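Local coordinates for protein CAS6A (Thermus thermophilus, PDB 4C97) that probably acts as a CRISPR-associated Cas6 endoribonuclease that processes CRISPR RNA for antiviral defence, at residues V63-V67 with E68-A72; K162-E165 with G166-E169. The protein carries 1 engineered substitution. All blocks are in the same frame, centred on the assembly; numbering follows the deposited sequence.

Contact 1 of 2, residues V63-V67 with E68-A72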
ATOM      1  N   VAL A  63      -6.672  -0.226   6.903  1.00 12.57           N
ATOM      2  CA  VAL A  63      -6.367   1.186   6.960  1.00 12.32           C
ATOM      3  C   VAL A  63      -4.889   1.331   7.256  1.00 11.68           C
ATOM      4  O   VAL A  63      -4.424   0.878   8.308  1.00 12.92           O
ATOM      5  CB  VAL A  63      -7.180   1.872   8.063  1.00 11.30           C
ATOM      6  CG1 VAL A  63      -6.830   3.356   8.169  1.00 11.87           C
ATOM      7  CG2 VAL A  63      -8.653   1.693   7.813  1.00 17.84           C
ATOM      8  N   SER A  64      -4.157   1.941   6.318  1.00 10.25           N
ATOM      9  CA  SER A  64      -2.746   2.251   6.506  1.00 10.93           C
ATOM     10  C   SER A  64      -2.588   3.679   6.885  1.00 13.17           C
ATOM     11  O   SER A  64      -3.131   4.565   6.228  1.00 17.08           O
ATOM     12  CB  SER A  64      -1.913   2.085   5.228  1.00 14.01           C
ATOM     13  OG  SER A  64      -1.940   0.777   4.743  1.00 16.14           O
ATOM     14  N   LEU A  65      -1.764   3.875   7.904  1.00 13.20           N
ATOM     15  CA  LEU A  65      -1.492   5.174   8.492  1.00 14.90           C
ATOM     16  C   LEU A  65       0.004   5.382   8.445  1.00 16.69           C
ATOM     17  O   LEU A  65       0.774   4.599   9.029  1.00 17.41           O
ATOM     18  CB  LEU A  65      -2.008   5.221   9.925  1.00 16.04           C
ATOM     19  CG  LEU A  65      -3.478   4.803  10.059  1.00 17.61           C
ATOM     20  CD1 LEU A  65      -3.891   4.646  11.517  1.00 25.93           C
ATOM     21  CD2 LEU A  65      -4.375   5.823   9.333  1.00 17.81           C
ATOM     22  N   LEU A  66       0.410   6.421   7.719  1.00 13.96           N
ATOM     23  CA  LEU A  66       1.817   6.601   7.339  1.00 14.73           C
ATOM     24  C   LEU A  66       2.569   7.643   8.165  1.00 17.12           C
ATOM     25  O   LEU A  66       3.783   7.835   7.989  1.00 15.87           O
ATOM     26  CB  LEU A  66       1.919   6.947   5.842  1.00 13.53           C
ATOM     27  CG  LEU A  66       1.222   5.954   4.919  1.00 13.26           C
ATOM     28  CD1 LEU A  66       1.387   6.418   3.489  1.00 13.95           C
ATOM     29  CD2 LEU A  66       1.739   4.523   5.080  1.00 14.49           C
ATOM     30  N   VAL A  67       1.872   8.300   9.094  1.00 16.04           N
ATOM     31  CA  VAL A  67       2.509   9.286   9.959  1.00 17.71           C
ATOM     32  C   VAL A  67       1.967   9.087  11.374  1.00 18.33           C
ATOM     33  O   VAL A  67       0.819   8.684  11.538  1.00 21.41           O
ATOM     34  CB  VAL A  67       2.268  10.739   9.483  1.00 31.92           C
ATOM     35  CG1 VAL A  67       2.846  10.946   8.084  1.00 29.79           C
ATOM     36  CG2 VAL A  67       0.793  11.064   9.476  1.00 30.33           C
ATOM     37  N   GLU A  68       2.824   9.324  12.363  1.00 28.99           N
ATOM     38  CA  GLU A  68       2.523   9.027  13.776  1.00 29.70           C
ATOM     39  C   GLU A  68       1.292   9.706  14.300  1.00 32.49           C
ATOM     40  O   GLU A  68       0.501   9.085  14.989  1.00 33.38           O
ATOM     41  CB  GLU A  68       3.704   9.411  14.686  1.00 37.27           C
ATOM     42  CG  GLU A  68       3.323   9.805  16.154  1.00 54.41           C
ATOM     43  CD  GLU A  68       3.004   8.606  17.063  1.00 59.23           C
ATOM     44  OE1 GLU A  68       3.490   7.487  16.785  1.00 60.88           O
ATOM     45  OE2 GLU A  68       2.280   8.785  18.067  1.00 51.93           O
ATOM     46  N   GLY A  69       1.167  11.001  14.053  1.00 30.73           N
ATOM     47  CA  GLY A  69       0.048  11.746  14.599  1.00 36.70           C
ATOM     48  C   GLY A  69      -1.278  11.132  14.201  1.00 39.42           C
ATOM     49  O   GLY A  69      -2.210  10.991  15.019  1.00 32.92           O
ATOM     50  N   LEU A  70      -1.352  10.738  12.933  1.00 38.93           N
ATOM     51  CA  LEU A  70      -2.567  10.175  12.397  1.00 27.17           C
ATOM     52  C   LEU A  70      -2.820   8.821  13.039  1.00 28.51           C
ATOM     53  O   LEU A  70      -3.942   8.510  13.407  1.00 29.94           O
ATOM     54  CB  LEU A  70      -2.481  10.071  10.874  1.00 25.94           C
ATOM     55  CG  LEU A  70      -3.767   9.778  10.119  1.00 34.29           C
ATOM     56  CD1 LEU A  70      -4.846  10.806  10.473  1.00 32.13           C
ATOM     57  CD2 LEU A  70      -3.526   9.758   8.624  1.00 32.92           C
ATOM     58  N   TYR A  71      -1.765   8.030  13.171  1.00 26.69           N
ATOM     59  CA  TYR A  71      -1.812   6.769  13.898  1.00 28.41           C
ATOM     60  C   TYR A  71      -2.367   6.967  15.325  1.00 27.83           C
ATOM     61  O   TYR A  71      -3.309   6.293  15.752  1.00 30.98           O
ATOM     62  CB  TYR A  71      -0.401   6.192  13.977  1.00 30.35           C
ATOM     63  CG  TYR A  71      -0.291   4.927  14.807  1.00 27.15           C
ATOM     64  CD1 TYR A  71      -0.852   3.746  14.371  1.00 31.60           C
ATOM     65  CD2 TYR A  71       0.366   4.921  16.022  1.00 40.47           C
ATOM     66  CE1 TYR A  71      -0.767   2.597  15.119  1.00 30.14           C
ATOM     67  CE2 TYR A  71       0.457   3.766  16.772  1.00 41.56           C
ATOM     68  CZ  TYR A  71      -0.110   2.598  16.295  1.00 36.90           C
ATOM     69  OH  TYR A  71      -0.050   1.418  17.011  1.00 47.03           O
ATOM     70  N   ALA A  72      -1.772   7.915  16.031  1.00 29.16           N
ATOM     71  CA  ALA A  72      -2.103   8.205  17.426  1.00 30.87           C
ATOM     72  C   ALA A  72      -3.560   8.583  17.534  1.00 30.70           C
ATOM     73  O   ALA A  72      -4.250   8.172  18.462  1.00 35.58           O
ATOM     74  CB  ALA A  72      -1.240   9.335  17.947  1.00 34.23           C
TER

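Contact 2 of 2, residues K162-E165 with G166-E169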
ATOM      1  N   LYS A 162      15.538  11.393   2.799  1.00 17.68           N
ATOM      2  CA  LYS A 162      15.414  11.464   1.355  1.00 19.77           C
ATOM      3  C   LYS A 162      16.594  10.772   0.712  1.00 15.50           C
ATOM      4  O   LYS A 162      17.696  10.766   1.256  1.00 19.18           O
ATOM      5  CB  LYS A 162      15.347  12.914   0.907  1.00 22.63           C
ATOM      6  CG  LYS A 162      14.065  13.535   1.359  1.00 26.03           C
ATOM      7  CD  LYS A 162      13.881  14.922   0.877  1.00 38.81           C
ATOM      8  CE  LYS A 162      12.565  15.449   1.381  1.00 38.96           C
ATOM      9  NZ  LYS A 162      12.171  16.671   0.659  1.00 57.17           N
ATOM     10  N   ALA A 163      16.369  10.205  -0.464  1.00 15.90           N
ATOM     11  CA  ALA A 163      17.443   9.509  -1.156  1.00 13.28           C
ATOM     12  C   ALA A 163      18.369  10.499  -1.844  1.00 15.55           C
ATOM     13  O   ALA A 163      17.918  11.474  -2.455  1.00 16.97           O
ATOM     14  CB  ALA A 163      16.886   8.547  -2.170  1.00 16.41           C
ATOM     15  N   PRO A 164      19.677  10.242  -1.778  1.00 15.08           N
ATOM     16  CA  PRO A 164      20.589  11.041  -2.598  1.00 16.69           C
ATOM     17  C   PRO A 164      20.161  10.968  -4.061  1.00 15.38           C
ATOM     18  O   PRO A 164      19.640   9.947  -4.502  1.00 16.59           O
ATOM     19  CB  PRO A 164      21.940  10.359  -2.387  1.00 20.89           C
ATOM     20  CG  PRO A 164      21.820   9.757  -1.018  1.00 21.84           C
ATOM     21  CD  PRO A 164      20.393   9.280  -0.928  1.00 17.27           C
ATOM     22  N   GLU A 165      20.376  12.046  -4.799  1.00 20.39           N
ATOM     23  CA  GLU A 165      19.881  12.124  -6.171  1.00 15.69           C
ATOM     24  C   GLU A 165      20.405  10.984  -7.051  1.00 15.56           C
ATOM     25  O   GLU A 165      19.667  10.426  -7.858  1.00 14.93           O
ATOM     26  CB  GLU A 165      20.210  13.504  -6.765  1.00 16.86           C
ATOM     27  CG  GLU A 165      19.450  13.819  -8.049  1.00 18.76           C
ATOM     28  CD  GLU A 165      17.967  14.011  -7.833  1.00 18.87           C
ATOM     29  OE1 GLU A 165      17.567  14.291  -6.692  1.00 17.36           O
ATOM     30  OE2 GLU A 165      17.185  13.879  -8.808  1.00 17.94           O
ATOM     31  N   GLY A 166      21.676  10.628  -6.885  1.00 17.08           N
ATOM     32  CA  GLY A 166      22.249   9.507  -7.614  1.00 24.29           C
ATOM     33  C   GLY A 166      21.599   8.160  -7.311  1.00 20.36           C
ATOM     34  O   GLY A 166      21.532   7.283  -8.195  1.00 15.73           O
ATOM     35  N   VAL A 167      21.158   7.977  -6.056  1.00 16.85           N
ATOM     36  CA  VAL A 167      20.426   6.764  -5.655  1.00 17.25           C
ATOM     37  C   VAL A 167      19.068   6.722  -6.342  1.00 15.90           C
ATOM     38  O   VAL A 167      18.667   5.707  -6.919  1.00 16.23           O
ATOM     39  CB  VAL A 167      20.249   6.667  -4.109  1.00 13.86           C
ATOM     40  CG1 VAL A 167      19.295   5.525  -3.726  1.00 13.25           C
ATOM     41  CG2 VAL A 167      21.592   6.490  -3.455  1.00 18.23           C
ATOM     42  N   ARG A 168      18.365   7.849  -6.300  1.00 15.51           N
ATOM     43  CA  ARG A 168      17.118   8.000  -7.046  1.00 14.18           C
ATOM     44  C   ARG A 168      17.332   7.669  -8.517  1.00 15.11           C
ATOM     45  O   ARG A 168      16.563   6.905  -9.119  1.00 14.81           O
ATOM     46  CB  ARG A 168      16.575   9.428  -6.889  1.00 13.10           C
ATOM     47  CG  ARG A 168      15.433   9.781  -7.827  1.00 16.85           C
ATOM     48  CD  ARG A 168      14.904  11.201  -7.590  1.00 16.26           C
ATOM     49  NE  ARG A 168      14.032  11.281  -6.418  1.00 15.79           N
ATOM     50  CZ  ARG A 168      12.698  11.271  -6.458  1.00 11.10           C
ATOM     51  NH1 ARG A 168      12.038  11.228  -7.616  1.00 16.00           N
ATOM     52  NH2 ARG A 168      12.014  11.345  -5.332  1.00 15.95           N
ATOM     53  N   GLU A 169      18.385   8.229  -9.103  1.00 16.73           N
ATOM     54  CA  GLU A 169      18.636   8.035 -10.523  1.00 13.67           C
ATOM     55  C   GLU A 169      18.848   6.553 -10.827  1.00 18.57           C
ATOM     56  O   GLU A 169      18.301   6.015 -11.803  1.00 16.54           O
ATOM     57  CB  GLU A 169      19.854   8.868 -10.970  1.00 15.03           C
ATOM     58  CG  GLU A 169      19.980   9.036 -12.473  1.00 25.90           C
ATOM     59  CD  GLU A 169      20.630   7.849 -13.165  1.00 31.22           C
ATOM     60  OE1 GLU A 169      21.316   7.039 -12.501  1.00 35.15           O
ATOM     61  OE2 GLU A 169      20.455   7.728 -14.398  1.00 30.70           O
TER
HETATM   62  O   HOH W   1      15.329  11.357  -3.977  1.00 16.60           O

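Contact 1 of 2, residues V63-V67 with E68-A72
Val67 O accepts two backbone N-H groups from the first turn of helix 68-79. The stronger bond comes from Tyr71 N at 3.1 Å, lies in the carbonyl plane and is nearly straight at the hydrogen (169°). The second, from Leu70 N, is weak, since its N-H...O angle is just 121°. Val67 therefore holds the N-cap position and starts the helix with its carbonyl; its apolar side chain cannot cap. Instead, Val67 CG1 is anti to its carbonyl carbon (chi1 -61°), which puts CG2 between the backbone N and that carbon, 3.7 Å from Leu70 CB. Leu65 reaches the helix from the strand end with both methyls: CD2 meets Leu70 CG at 4.1 Å, the two leucines crossing at about a right angle, while CD1 touches Tyr71 CA at 3.8 Å. The same methyl approaches the Tyr71 ring obliquely, 4.3 Å from its CD1. Glu68 turns its carboxylate from this apolar cluster, and OE1 bonds to Ser4 OG. The turn thus passes from strand 58-65 into helix 68-79, with Tyr71 against strand 6-15, Leu70 against Leu33 of helix 22-36, and Val67 against Phe158 of helix 144-158.

Contact 2 of 2, residues K162-E165 with G166-E169
Pro164 and Val167 pack side by side, pointing the same way, with Val167 CG2 4.0 Å from both CB and CD of the proline ring. The valine's other methyl, CG1, is anti to the backbone N (chi1 171°) and faces Ala163 CB at 4.2 Å, so the branched side chain serves both residues that precede the helix. The polar counterpart of this packing is Pro164 O at the N-cap position: Arg168 N donates to it over 3.0 Å, nearly straight at the hydrogen (170°). Val167 N adds a weak bond to the same oxygen, and one residue further on Glu169 N bonds to Glu165 O at 2.8 Å, its donor tilted from the carbonyl plane.

On another side of the turn, Glu165 and Arg168 cross obliquely with carboxylate and guanidinium planes only 10° apart. Glu165 OE2 comes to 3.7 Å from Arg168 CD, a carbon atom, while the charged groups do not meet. A water, in plane at the guanidinium edge, accepts from Arg168 NE at 2.8 Å and donates to Ala163 O, bridging the loop to the helix. Further out, Glu156 of helix 144-158 forms a salt bridge with Arg168 NH2 through OE1 and bonds to Ala163 N through OE2, while Trp214 of helix 209-225 touches Ala163 and Val167.

The guanidinium is thus oriented by the water and Glu156; Glu165 packs its carboxylate against the arginine's CD, and with OE1 4.7 Å from Arg168 NE it probably adds a longer-range attraction.

Overall arrangement
From the N terminus, contact 1 comes first: residues 63-72 turn from the end of strand 58-65, in the sheet that also contains strand 6-15, into helix 68-79. Contact 2 follows at residues 162-169, where the loop after helix 144-158 enters helix 165-174. Each closes a short local turn; they are in series, neither nesting nor crossing, with centres 26 Å apart and nearest atoms about 13 Å apart. Helix 144-158 relates them: Phe158 touches Val67 of contact 1, while Leu152 and Glu156 meet contact 2. The C-terminal part of that helix thus touches both turns, and contact 2 also packs against helix 209-225.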